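Local coordinates for protein catechol 1,2-dioxygenase (Burkholderia ambifaria, PDB 5VXT) that probably catalyses the iron(III)-dependent intradiol cleavage of catechol by dioxygen, giving cis,cis-muconate, and binds phospholipid beside its N-terminal helices, at residues N234-V239 and W264-Y269; R117-P122 and T252-I257; L76-Q81 and Q219-Q224; G176-F181 and V212-P217. One frame throughout, in Å; residues are numbered along the deposited sequence.

Interaction 1: residues N234-V239 and W264-Y269; sequences NRPAHV and WDDFAY. With FE (Fe (III) ion), chain J; CAQ (catechol), chain K; EDO (1,2-ethanediol), chain M.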
# COMPACT_ATOMS: atom_id res chain seq x y z
N ASN B 234 8.80 -7.53 17.47
CA ASN B 234 8.37 -8.59 18.37
C ASN B 234 7.21 -8.14 19.26
O ASN B 234 7.08 -6.96 19.58
CB ASN B 234 9.53 -9.05 19.25
CG ASN B 234 10.72 -9.52 18.44
OD1 ASN B 234 11.85 -9.09 18.67
ND2 ASN B 234 10.47 -10.42 17.50
N ARG B 235 6.37 -9.12 19.65
CA ARG B 235 5.32 -8.96 20.65
C ARG B 235 5.62 -9.85 21.85
O ARG B 235 6.25 -10.90 21.71
CB ARG B 235 3.92 -9.34 20.11
CG ARG B 235 3.43 -8.54 18.91
CD ARG B 235 1.92 -8.37 18.98
NE ARG B 235 1.55 -7.72 20.22
CZ ARG B 235 0.42 -7.94 20.89
NH1 ARG B 235 -0.47 -8.80 20.42
NH2 ARG B 235 0.20 -7.30 22.03
N PRO B 236 5.21 -9.44 23.05
CA PRO B 236 5.26 -10.36 24.19
C PRO B 236 4.24 -11.47 24.03
O PRO B 236 3.29 -11.38 23.25
CB PRO B 236 4.93 -9.46 25.38
CG PRO B 236 4.06 -8.37 24.76
CD PRO B 236 4.68 -8.12 23.42
N ALA B 237 4.44 -12.55 24.80
CA ALA B 237 3.50 -13.66 24.76
C ALA B 237 2.12 -13.20 25.21
O ALA B 237 1.99 -12.45 26.18
CB ALA B 237 3.99 -14.81 25.65
N HIS B 238 1.09 -13.65 24.51
CA HIS B 238 -0.25 -13.11 24.74
C HIS B 238 -1.29 -14.10 24.22
O HIS B 238 -0.97 -15.04 23.50
CB HIS B 238 -0.43 -11.76 24.05
CG HIS B 238 -0.30 -11.83 22.57
ND1 HIS B 238 0.92 -11.84 21.93
CD2 HIS B 238 -1.24 -11.94 21.60
CE1 HIS B 238 0.72 -11.93 20.62
NE2 HIS B 238 -0.57 -11.99 20.40
N VAL B 239 -2.54 -13.85 24.61
CA VAL B 239 -3.69 -14.63 24.18
C VAL B 239 -4.79 -13.65 23.79
O VAL B 239 -5.07 -12.70 24.53
CB VAL B 239 -4.18 -15.59 25.29
CG1 VAL B 239 -5.40 -16.35 24.82
CG2 VAL B 239 -3.08 -16.54 25.68
N TRP B 264 6.27 -4.20 28.13
CA TRP B 264 6.25 -2.76 27.93
C TRP B 264 7.12 -2.33 26.75
O TRP B 264 7.61 -1.20 26.73
CB TRP B 264 6.63 -2.04 29.21
CG TRP B 264 5.60 -2.25 30.30
CD1 TRP B 264 5.79 -2.85 31.52
CD2 TRP B 264 4.21 -1.88 30.25
NE1 TRP B 264 4.61 -2.87 32.22
CE2 TRP B 264 3.63 -2.28 31.47
CE3 TRP B 264 3.41 -1.25 29.30
CZ2 TRP B 264 2.28 -2.07 31.76
CZ3 TRP B 264 2.07 -1.04 29.59
CH2 TRP B 264 1.52 -1.45 30.81
N ASP B 265 7.31 -3.21 25.77
CA ASP B 265 7.99 -2.85 24.52
C ASP B 265 7.40 -3.67 23.37
O ASP B 265 8.11 -4.30 22.59
CB ASP B 265 9.50 -3.06 24.65
CG ASP B 265 10.29 -2.34 23.55
OD1 ASP B 265 11.51 -2.58 23.44
OD2 ASP B 265 9.70 -1.53 22.80
N ASP B 266 6.07 -3.66 23.27
CA ASP B 266 5.33 -4.36 22.23
C ASP B 266 5.43 -3.56 20.94
O ASP B 266 5.17 -2.36 20.94
CB ASP B 266 3.87 -4.50 22.67
CG ASP B 266 2.98 -5.21 21.67
OD1 ASP B 266 1.76 -5.24 21.95
OD2 ASP B 266 3.43 -5.74 20.64
N PHE B 267 5.81 -4.22 19.84
CA PHE B 267 5.92 -3.48 18.58
C PHE B 267 4.57 -3.04 18.04
O PHE B 267 4.54 -2.20 17.13
CB PHE B 267 6.68 -4.29 17.52
CG PHE B 267 5.80 -5.03 16.54
CD1 PHE B 267 5.60 -4.54 15.25
CD2 PHE B 267 5.20 -6.23 16.89
CE1 PHE B 267 4.79 -5.23 14.34
CE2 PHE B 267 4.41 -6.92 15.99
CZ PHE B 267 4.20 -6.42 14.71
N ALA B 268 3.48 -3.59 18.57
CA ALA B 268 2.13 -3.22 18.14
C ALA B 268 1.38 -2.42 19.19
O ALA B 268 0.17 -2.16 19.03
CB ALA B 268 1.35 -4.48 17.76
N TYR B 269 2.06 -2.05 20.28
CA TYR B 269 1.58 -1.06 21.24
C TYR B 269 0.25 -1.47 21.89
O TYR B 269 -0.59 -0.62 22.19
CB TYR B 269 1.46 0.32 20.58
CG TYR B 269 2.75 0.76 19.91
CD1 TYR B 269 2.92 0.70 18.53
CD2 TYR B 269 3.81 1.20 20.68
CE1 TYR B 269 4.14 1.10 17.94
CE2 TYR B 269 4.99 1.59 20.11
CZ TYR B 269 5.17 1.53 18.75
OH TYR B 269 6.39 1.94 18.24
FE FE J . -1.40 -12.38 18.57
C1 CAQ K . 0.71 -8.96 14.75
C2 CAQ K . 0.57 -10.30 15.11
C3 CAQ K . -0.17 -10.63 16.24
O3 CAQ K . -0.33 -11.91 16.63
C4 CAQ K . -0.79 -9.55 17.03
O4 CAQ K . -1.51 -9.87 18.13
C5 CAQ K . -0.63 -8.23 16.63
C6 CAQ K . 0.12 -7.94 15.50
C1 EDO M . 4.00 -0.82 25.35
O1 EDO M . 3.86 -2.17 24.90
C2 EDO M . 2.82 -0.03 24.81
O2 EDO M . 1.66 -0.87 24.88
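The backbones come nearest at Arg-235 and Asp-266, whose CA atoms are 4.9 Å apart, and the N-H of Phe-267, second residue of a type I turn from Asp-266 to Tyr-269, is hydrogen-bonded to the carbonyl of Asn-234. Beside this bond lies a buried salt bridge. Arg-235 presents the NE edge of its guanidinium to the carboxylate of Asp-266: NE reaches OD2 at 2.8 Å on the syn side, though tilted from the carboxylate plane, and NH2 reaches OD1 at 2.6 Å from above it. The two planes are 19° apart. Asp-266 suits the place because the N-H of Ala-268 also meets OD2, from the carboxylate face opposite NE, an Asx turn that fixes the carboxylate. The CG of Arg-235 lies 3.5 Å from CE2 at the edge of the Phe-267 ring, and the chain bends at chi2 and chi3, which places NH1 beside the catechol. NH1 donates to catechol O4 at 2.7 Å and lies over the centre of the His-238 ring. That ring binds iron through NE2 at 2.0 Å, while its ND1 gives a nearly straight hydrogen bond to Pro-236 O. Second-shell Asp-266 thus positions Arg-235 in the iron(III) site of an intradiol dioxygenase.

Interaction 2: residues R117-P122 and T252-I257; sequences RTIEGP and TTQFNI. With CAQ (catechol), chain K.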
# COMPACT_ATOMS: atom_id res chain seq x y z
N ARG B 117 -10.66 -2.88 25.95
CA ARG B 117 -10.34 -3.44 24.65
C ARG B 117 -8.84 -3.36 24.41
O ARG B 117 -8.13 -2.55 25.01
CB ARG B 117 -11.08 -2.68 23.54
CG ARG B 117 -10.66 -1.21 23.43
CD ARG B 117 -11.16 -0.53 22.15
NE ARG B 117 -12.61 -0.67 21.96
CZ ARG B 117 -13.53 0.10 22.54
NH1 ARG B 117 -13.17 1.08 23.36
NH2 ARG B 117 -14.82 -0.12 22.30
N THR B 118 -8.34 -4.22 23.52
CA THR B 118 -7.08 -3.92 22.85
C THR B 118 -7.14 -4.53 21.45
O THR B 118 -8.19 -4.99 21.00
CB THR B 118 -5.86 -4.34 23.69
OG1 THR B 118 -4.66 -3.78 23.10
CG2 THR B 118 -5.72 -5.84 23.79
N ILE B 119 -6.02 -4.48 20.72
CA ILE B 119 -6.13 -4.71 19.29
C ILE B 119 -6.48 -6.16 18.99
O ILE B 119 -6.20 -7.08 19.77
CB ILE B 119 -4.85 -4.27 18.57
CG1 ILE B 119 -3.71 -5.25 18.85
CG2 ILE B 119 -4.52 -2.84 18.97
CD1 ILE B 119 -2.44 -4.91 18.13
N GLU B 120 -7.12 -6.36 17.84
CA GLU B 120 -7.45 -7.70 17.37
C GLU B 120 -6.23 -8.40 16.79
O GLU B 120 -6.06 -9.61 16.96
CB GLU B 120 -8.57 -7.62 16.33
CG GLU B 120 -8.99 -8.94 15.72
CD GLU B 120 -10.08 -8.77 14.66
OE1 GLU B 120 -10.88 -7.81 14.77
OE2 GLU B 120 -10.15 -9.58 13.71
N GLY B 121 -5.37 -7.65 16.11
CA GLY B 121 -4.30 -8.27 15.37
C GLY B 121 -4.86 -8.87 14.09
O GLY B 121 -6.07 -8.89 13.86
N PRO B 122 -3.97 -9.34 13.21
CA PRO B 122 -4.40 -9.86 11.90
C PRO B 122 -4.60 -11.37 11.81
O PRO B 122 -4.77 -11.87 10.69
CB PRO B 122 -3.23 -9.43 11.00
CG PRO B 122 -2.04 -9.55 11.90
CD PRO B 122 -2.51 -9.17 13.28
N THR B 252 -13.33 -7.06 22.04
CA THR B 252 -12.07 -7.51 21.47
C THR B 252 -10.99 -7.14 22.47
O THR B 252 -10.87 -5.97 22.83
CB THR B 252 -11.78 -6.85 20.13
OG1 THR B 252 -12.85 -7.11 19.21
CG2 THR B 252 -10.45 -7.37 19.57
N THR B 253 -10.22 -8.12 22.92
CA THR B 253 -9.22 -7.84 23.94
C THR B 253 -8.16 -8.93 23.91
O THR B 253 -8.15 -9.79 23.03
CB THR B 253 -9.88 -7.72 25.32
OG1 THR B 253 -8.93 -7.21 26.25
CG2 THR B 253 -10.36 -9.08 25.79
N GLN B 254 -7.25 -8.86 24.89
CA GLN B 254 -6.11 -9.76 25.00
C GLN B 254 -5.66 -9.74 26.45
O GLN B 254 -6.06 -8.87 27.23
CB GLN B 254 -4.92 -9.33 24.13
CG GLN B 254 -5.12 -9.20 22.63
CD GLN B 254 -3.83 -8.76 21.95
OE1 GLN B 254 -2.74 -9.10 22.40
NE2 GLN B 254 -3.94 -7.99 20.87
N PHE B 255 -4.79 -10.68 26.81
CA PHE B 255 -3.95 -10.46 27.98
C PHE B 255 -2.55 -10.94 27.65
O PHE B 255 -2.34 -11.78 26.77
CB PHE B 255 -4.51 -11.08 29.29
CG PHE B 255 -4.64 -12.58 29.30
CD1 PHE B 255 -3.53 -13.41 29.21
CD2 PHE B 255 -5.88 -13.16 29.50
CE1 PHE B 255 -3.66 -14.78 29.25
CE2 PHE B 255 -6.02 -14.53 29.56
CZ PHE B 255 -4.91 -15.34 29.44
N ASN B 256 -1.58 -10.35 28.33
CA ASN B 256 -0.17 -10.68 28.19
C ASN B 256 0.21 -11.67 29.28
O ASN B 256 -0.34 -11.64 30.39
CB ASN B 256 0.70 -9.44 28.30
CG ASN B 256 0.80 -8.66 26.99
OD1 ASN B 256 0.70 -9.23 25.90
ND2 ASN B 256 1.04 -7.36 27.09
N ILE B 257 1.15 -12.56 28.96
CA ILE B 257 1.69 -13.48 29.96
C ILE B 257 2.54 -12.70 30.95
O ILE B 257 3.47 -11.97 30.56
CB ILE B 257 2.50 -14.60 29.30
CG1 ILE B 257 1.61 -15.41 28.35
CG2 ILE B 257 3.17 -15.49 30.38
CD1 ILE B 257 0.37 -15.98 29.02
C1 CAQ K . 0.71 -8.96 14.75
C2 CAQ K . 0.57 -10.30 15.11
C3 CAQ K . -0.17 -10.63 16.24
O3 CAQ K . -0.33 -11.91 16.63
C4 CAQ K . -0.79 -9.55 17.03
O4 CAQ K . -1.51 -9.87 18.13
C5 CAQ K . -0.63 -8.23 16.63
C6 CAQ K . 0.12 -7.94 15.50
O HOH W 1 -7.42 -9.52 20.29
O HOH W 2 -12.37 -6.32 16.54
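The carbonyl oxygen of Ile-119 is held by two donors: NE2 of Gln-254, in one of its two modelled conformers, at 2.7 Å and a water that also donates to Thr-253 O. The amide bond is nearly straight (168°), and the oxygen lies in the amide plane of Gln-254, although NE2 stands above the Ile-119 carbonyl plane. A glutamine fits here because the two polar atoms of its amide do different work: NE2 holds the loop, while OE1 accepts from Arg-235, which reaches the catechol. Its chain, extended beyond CG, crosses the Thr-118 side chain at about a right angle, with Thr-118 CG2 3.6 Å from Gln-254 CB. The threonine hydroxyl is turned to Ala-270 O, leaving the methyl to pack.

Strand 251-256 is, within this chain, an outermost strand of its mixed five-stranded sheet in the dioxygenase domain, and loop 117-122 runs across its start at 89°. One backbone bond, Thr-118 N to Thr-252 O at 3.2 Å, joins them. Thr-252 directs its CB at the loop: CG2 packs 3.7 Å from the CA of Glu-120, and OG1 shares a water with Glu-120 OE1, also paired with Arg-320. At Gly-121, phi 76°, a CB would press on the carbonyl oxygen of Glu-120 and collide with catechol O4, which favours glycine. Pro-122 lays its CD 3.5 Å from catechol C1, and Ile-119 CD1 lies 4.1 Å from C5.

Interaction 3: residues L76-Q81 and Q219-Q224; sequences LNKLGQ and QGATQQ. With PTY (phosphatidylethanolamine), chain I.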
# COMPACT_ATOMS: atom_id res chain seq x y z
N LEU B 76 5.09 -0.54 -1.36
CA LEU B 76 3.70 -0.97 -1.24
C LEU B 76 3.44 -2.22 -2.06
O LEU B 76 2.64 -3.07 -1.66
CB LEU B 76 2.75 0.15 -1.68
CG LEU B 76 2.67 1.40 -0.80
CD1 LEU B 76 1.70 2.40 -1.41
CD2 LEU B 76 2.23 1.02 0.62
N ASN B 77 4.09 -2.36 -3.21
CA ASN B 77 3.95 -3.58 -3.98
C ASN B 77 4.44 -4.78 -3.18
O ASN B 77 3.75 -5.81 -3.10
CB ASN B 77 4.70 -3.47 -5.31
CG ASN B 77 3.88 -2.77 -6.38
OD1 ASN B 77 2.64 -2.85 -6.39
ND2 ASN B 77 4.56 -2.10 -7.31
N LYS B 78 5.61 -4.66 -2.56
CA LYS B 78 6.13 -5.75 -1.74
C LYS B 78 5.23 -6.00 -0.53
O LYS B 78 5.01 -7.16 -0.13
CB LYS B 78 7.55 -5.44 -1.30
CG LYS B 78 8.15 -6.48 -0.36
CD LYS B 78 9.66 -6.30 -0.24
CE LYS B 78 10.20 -6.94 1.03
NZ LYS B 78 9.67 -8.31 1.23
N LEU B 79 4.69 -4.94 0.07
CA LEU B 79 3.85 -5.09 1.26
C LEU B 79 2.61 -5.92 0.96
O LEU B 79 2.20 -6.76 1.77
CB LEU B 79 3.46 -3.71 1.81
CG LEU B 79 2.55 -3.66 3.05
CD1 LEU B 79 3.30 -4.01 4.33
CD2 LEU B 79 1.87 -2.30 3.18
N GLY B 80 2.00 -5.70 -0.20
CA GLY B 80 0.83 -6.46 -0.61
C GLY B 80 1.17 -7.84 -1.13
O GLY B 80 0.43 -8.80 -0.87
N GLN B 81 2.28 -7.97 -1.87
CA GLN B 81 2.74 -9.30 -2.25
C GLN B 81 3.00 -10.17 -1.02
O GLN B 81 2.74 -11.38 -1.03
CB GLN B 81 4.00 -9.20 -3.11
CG GLN B 81 3.73 -9.15 -4.61
CD GLN B 81 3.27 -10.50 -5.16
OE1 GLN B 81 3.67 -11.55 -4.67
NE2 GLN B 81 2.44 -10.46 -6.21
N GLN B 219 12.04 -11.45 6.64
CA GLN B 219 12.24 -10.84 5.33
C GLN B 219 11.01 -10.10 4.83
O GLN B 219 11.02 -9.61 3.70
CB GLN B 219 12.65 -11.90 4.30
CG GLN B 219 14.15 -12.08 4.16
CD GLN B 219 14.82 -12.44 5.46
OE1 GLN B 219 14.63 -13.54 5.98
NE2 GLN B 219 15.60 -11.51 6.01
N GLY B 220 9.95 -10.02 5.63
CA GLY B 220 8.74 -9.35 5.21
C GLY B 220 8.88 -7.84 5.18
O GLY B 220 9.79 -7.25 5.76
N ALA B 221 7.93 -7.22 4.49
CA ALA B 221 7.96 -5.77 4.31
C ALA B 221 7.81 -5.03 5.63
O ALA B 221 8.36 -3.94 5.79
CB ALA B 221 6.87 -5.34 3.33
N THR B 222 7.04 -5.58 6.57
CA THR B 222 6.89 -4.92 7.86
C THR B 222 8.23 -4.83 8.57
O THR B 222 8.68 -3.74 8.95
CB THR B 222 5.87 -5.66 8.73
OG1 THR B 222 4.63 -5.75 8.01
CG2 THR B 222 5.64 -4.90 10.04
N GLN B 223 8.91 -5.97 8.72
CA GLN B 223 10.21 -5.98 9.38
C GLN B 223 11.23 -5.16 8.60
O GLN B 223 12.10 -4.53 9.21
CB GLN B 223 10.71 -7.40 9.55
CG GLN B 223 11.89 -7.50 10.49
CD GLN B 223 11.53 -7.03 11.88
OE1 GLN B 223 10.66 -7.59 12.53
NE2 GLN B 223 12.20 -5.97 12.34
N GLN B 224 11.16 -5.17 7.27
CA GLN B 224 12.07 -4.35 6.47
C GLN B 224 11.96 -2.88 6.84
O GLN B 224 12.97 -2.21 7.07
CB GLN B 224 11.79 -4.57 4.99
CG GLN B 224 12.61 -3.69 4.05
CD GLN B 224 12.32 -3.97 2.59
OE1 GLN B 224 12.56 -5.08 2.10
NE2 GLN B 224 11.79 -2.97 1.89
C1 PTY I . 14.23 3.77 0.71
C2 PTY I . 14.64 -2.71 -0.01
C3 PTY I . 15.56 -1.69 -0.66
O4 PTY I . 13.82 4.79 1.61
C5 PTY I . 14.37 1.29 0.49
C6 PTY I . 13.78 2.43 1.29
O7 PTY I . 12.35 2.36 1.25
C8 PTY I . 11.80 1.47 2.27
O10 PTY I . 12.52 0.67 2.87
C11 PTY I . 10.32 1.54 2.57
C12 PTY I . 9.99 2.93 3.10
C13 PTY I . 8.60 3.32 2.63
C14 PTY I . 7.72 3.86 3.75
C15 PTY I . 6.30 3.95 3.24
C16 PTY I . 5.28 3.80 4.36
C17 PTY I . 4.97 5.13 5.03
C18 PTY I . 3.99 4.90 6.16
C19 PTY I . 3.47 6.20 6.73
C20 PTY I . 2.11 5.98 7.38
C21 PTY I . 1.10 5.47 6.36
C22 PTY I . 0.77 6.56 5.35
C23 PTY I . -0.15 6.03 4.25
C24 PTY I . -1.10 7.10 3.72
C25 PTY I . -0.36 8.22 3.00
C26 PTY I . -1.32 9.37 2.70
C27 PTY I . -2.02 9.82 3.98
C28 PTY I . -1.70 11.28 4.31
C29 PTY I . -0.21 11.47 4.52
C30 PTY I . 13.74 6.17 1.20
C31 PTY I . 13.20 7.21 2.15
O30 PTY I . 14.11 6.47 0.07
C32 PTY I . 11.79 6.81 2.55
C33 PTY I . 10.99 6.46 1.30
C34 PTY I . 9.81 7.39 1.12
C35 PTY I . 8.61 6.88 1.91
C36 PTY I . 7.38 7.71 1.60
C37 PTY I . 7.16 7.79 0.10
C38 PTY I . 5.80 8.40 -0.21
C39 PTY I . 5.25 7.82 -1.51
C40 PTY I . 4.60 6.47 -1.28
C41 PTY I . 3.12 6.63 -0.98
C42 PTY I . 2.89 6.63 0.52
C43 PTY I . 3.46 5.36 1.15
C44 PTY I . 2.49 4.73 2.13
P1 PTY I . 15.42 0.69 -1.85
O11 PTY I . 14.80 -0.73 -1.41
O12 PTY I . 14.86 1.05 -3.21
O13 PTY I . 16.92 0.61 -1.67
O14 PTY I . 14.80 1.73 -0.79
N1 PTY I . 14.15 -3.64 -1.01
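Lys-78 and Leu-79, in the last turns of helix 66-81, pack against the start of helix 221-229, so this contact joins the N-terminal helical region to the dioxygenase domain. Gly-220 is the N-cap residue of the second helix, and its carbonyl accepts the backbone N-H of Gln-224.

The apolar part is small and close. Ala-221 points its CB straight at the first helix, where it lies 3.7 Å from Leu-79 CA and 3.9 Å from Leu-79 CD1. Alanine suits this place, since a single methyl lets the backbones approach until the CA atoms of Leu-79 and Ala-221 are 5.2 Å apart. The Leu-79 side chain also touches Ala-85 and Leu-88 of helix 85-91, and Thr-222 packs on that same helix through Leu-87 and Leu-88.

The polar part centres on Lys-78. Its chain leaves with CG anti to the backbone N (chi1 176°) and bends only at chi4, which brings NZ to Gln-219 O at 3.1 Å, in the carbonyl plane. The ammonium group also forms a salt bridge with Asp-82, whose carboxylate takes the N-H of Ala-221 as well, so one acid ties the lysine to the beginning of the second helix.

Lipid borders the contact. Leu-76, facing away from the second helix, has its CD2 4.0 Å from phosphatidylethanolamine C44. Gln-224, extended beyond CG, lies between Lys-78 and the lipid head group: OE1 is 3.2 Å from Lys-78 CE, and NE2 is 3.4 Å from lipid C2.

Interaction 4: residues G176-F181 and V212-P217; sequences GFYSHF and VGYGCP. With FE (Fe (III) ion), chain J; CAQ (catechol), chain K.
Tyr-178 and Tyr-214 meet ring to ring beside the iron, Tyr-178 CE1 lying 4.1 Å from Tyr-214 CD1, at the edge of the Tyr-178 ring. From CB, Tyr-178 places CG anti to its carbonyl carbon (chi1 -68°), which carries the ring to the iron. CE1 also meets catechol O3, CE2 and CZ lie near the metal, and OH ends on it at 1.9 Å, 3.2 Å from catechol O3. A tyrosine suits the place because its phenol oxygen is a good iron(III) ligand; His-238 and His-240 are the other protein ligands. Intradiol dioxygenases hold iron with two tyrosines and two histidines, and Tyr-214, here on catechol and not on the metal, is consistent with the tyrosine that leaves iron when substrate binds.

Tyr-214 presents a face to the substrate, with catechol C2 over the ring centre, 3.6 Å above its plane. CG anti to the backbone N (chi1 173°) lays the ring there, while CD1 touches Gly-176 O. That carbonyl also takes a water that accepts the N-H of Gly-215, bridging the loops. Gly-176 fits because its phi is positive and a CB would clash with Gly-213 O; Val-212 CG1 packs 3.4 Å from Gly-176 N.

Both segments are loops: 176-181 lies between strands 166-170 and 193-197, with Tyr-178 touching Arg-193, and 212-217 leads from strand 203-209 to helix 221-229, with Tyr-214 resting on Leu-87 of helix 85-91.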
# COMPACT_ATOMS: atom_id res chain seq x y z
N GLY B 176 5.98 -19.31 18.42
CA GLY B 176 5.35 -18.04 18.11
C GLY B 176 4.55 -18.03 16.83
O GLY B 176 4.33 -16.95 16.25
N PHE B 177 4.10 -19.19 16.36
CA PHE B 177 3.33 -19.31 15.12
C PHE B 177 1.89 -19.70 15.43
O PHE B 177 1.62 -20.49 16.35
CB PHE B 177 3.95 -20.36 14.19
CG PHE B 177 5.32 -19.98 13.68
CD1 PHE B 177 5.59 -18.68 13.28
CD2 PHE B 177 6.32 -20.93 13.60
CE1 PHE B 177 6.85 -18.33 12.81
CE2 PHE B 177 7.58 -20.59 13.12
CZ PHE B 177 7.84 -19.29 12.74
N TYR B 178 0.96 -19.14 14.66
CA TYR B 178 -0.46 -19.42 14.78
C TYR B 178 -0.89 -20.41 13.70
O TYR B 178 -0.39 -20.36 12.57
CB TYR B 178 -1.29 -18.14 14.61
CG TYR B 178 -1.17 -17.12 15.72
CD1 TYR B 178 -0.02 -16.37 15.88
CD2 TYR B 178 -2.25 -16.86 16.56
CE1 TYR B 178 0.07 -15.41 16.88
CE2 TYR B 178 -2.17 -15.91 17.55
CZ TYR B 178 -1.01 -15.19 17.71
OH TYR B 178 -0.94 -14.25 18.69
N SER B 179 -1.82 -21.30 14.05
CA SER B 179 -2.38 -22.16 13.02
C SER B 179 -3.02 -21.31 11.93
O SER B 179 -3.46 -20.19 12.17
CB SER B 179 -3.40 -23.13 13.63
OG SER B 179 -4.46 -22.44 14.24
N HIS B 180 -3.01 -21.85 10.70
CA HIS B 180 -3.45 -21.19 9.47
C HIS B 180 -2.43 -20.16 8.99
O HIS B 180 -2.55 -19.67 7.87
CB HIS B 180 -4.83 -20.53 9.65
CG HIS B 180 -5.64 -20.48 8.39
ND1 HIS B 180 -6.31 -21.57 7.89
CD2 HIS B 180 -5.88 -19.46 7.52
CE1 HIS B 180 -6.93 -21.23 6.78
NE2 HIS B 180 -6.68 -19.96 6.53
N PHE B 181 -1.43 -19.83 9.82
CA PHE B 181 -0.41 -18.85 9.46
C PHE B 181 0.99 -19.34 9.79
O PHE B 181 1.89 -18.53 10.06
CB PHE B 181 -0.64 -17.51 10.18
CG PHE B 181 -1.99 -16.92 9.95
CD1 PHE B 181 -3.02 -17.13 10.86
CD2 PHE B 181 -2.23 -16.14 8.82
CE1 PHE B 181 -4.27 -16.58 10.65
CE2 PHE B 181 -3.48 -15.59 8.61
CZ PHE B 181 -4.50 -15.81 9.51
N VAL B 212 4.39 -18.36 23.29
CA VAL B 212 5.57 -17.50 23.34
C VAL B 212 5.34 -16.36 22.35
O VAL B 212 4.51 -16.45 21.45
CB VAL B 212 6.88 -18.26 23.03
CG1 VAL B 212 7.02 -18.48 21.54
CG2 VAL B 212 8.08 -17.52 23.58
N GLY B 213 6.10 -15.28 22.54
CA GLY B 213 5.83 -14.05 21.80
C GLY B 213 6.00 -14.20 20.30
O GLY B 213 6.72 -15.08 19.81
N TYR B 214 5.33 -13.31 19.58
CA TYR B 214 5.31 -13.28 18.12
C TYR B 214 6.45 -12.42 17.59
O TYR B 214 6.94 -11.50 18.25
CB TYR B 214 3.96 -12.74 17.63
CG TYR B 214 3.84 -12.48 16.14
CD1 TYR B 214 3.33 -13.45 15.28
CD2 TYR B 214 4.21 -11.26 15.59
CE1 TYR B 214 3.22 -13.21 13.92
CE2 TYR B 214 4.11 -11.01 14.23
CZ TYR B 214 3.62 -11.99 13.40
OH TYR B 214 3.51 -11.75 12.04
N GLY B 215 6.90 -12.75 16.38
CA GLY B 215 7.88 -11.94 15.69
C GLY B 215 7.51 -11.80 14.23
O GLY B 215 7.09 -12.79 13.61
N CYS B 216 7.63 -10.60 13.67
CA CYS B 216 7.31 -10.40 12.26
C CYS B 216 8.15 -11.32 11.38
O CYS B 216 9.29 -11.64 11.72
CB CYS B 216 7.56 -8.95 11.85
SG CYS B 216 6.39 -7.77 12.51
N PRO B 217 7.61 -11.75 10.24
CA PRO B 217 8.42 -12.45 9.24
C PRO B 217 9.67 -11.66 8.93
O PRO B 217 9.60 -10.48 8.55
CB PRO B 217 7.49 -12.52 8.02
CG PRO B 217 6.11 -12.46 8.59
CD PRO B 217 6.20 -11.60 9.83
FE FE J . -1.40 -12.38 18.57
C1 CAQ K . 0.71 -8.96 14.75
C2 CAQ K . 0.57 -10.30 15.11
C3 CAQ K . -0.17 -10.63 16.24
O3 CAQ K . -0.33 -11.91 16.63
C4 CAQ K . -0.79 -9.55 17.03
O4 CAQ K . -1.51 -9.87 18.13
C5 CAQ K . -0.63 -8.23 16.63
C6 CAQ K . 0.12 -7.94 15.50
O HOH W 3 6.20 -15.31 14.91

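How the interactions relate
From the N terminus, helix 66-81 opens the first long loop, which interaction 3 closes at 219-224, linking the helical region to the dioxygenase domain. Interaction 2 opens at 117-122, inside that loop, and closes at 252-257, so the two cross. Interaction 4 closes a short loop from 176-181 to 212-217, nested within both. Interaction 1 opens at 234-239 after interactions 3 and 4 have closed, and crosses interaction 2 before ending at 264-269. Strands 238-244 and 251-256 are sheet neighbours, joining interactions 1 and 2, while Arg-235 N meets Tyr-214 O between 1 and 4. Interactions 1, 2 and 4 all touch catechol; Cys-216 and Pro-217 connect interaction 4 to interaction 3.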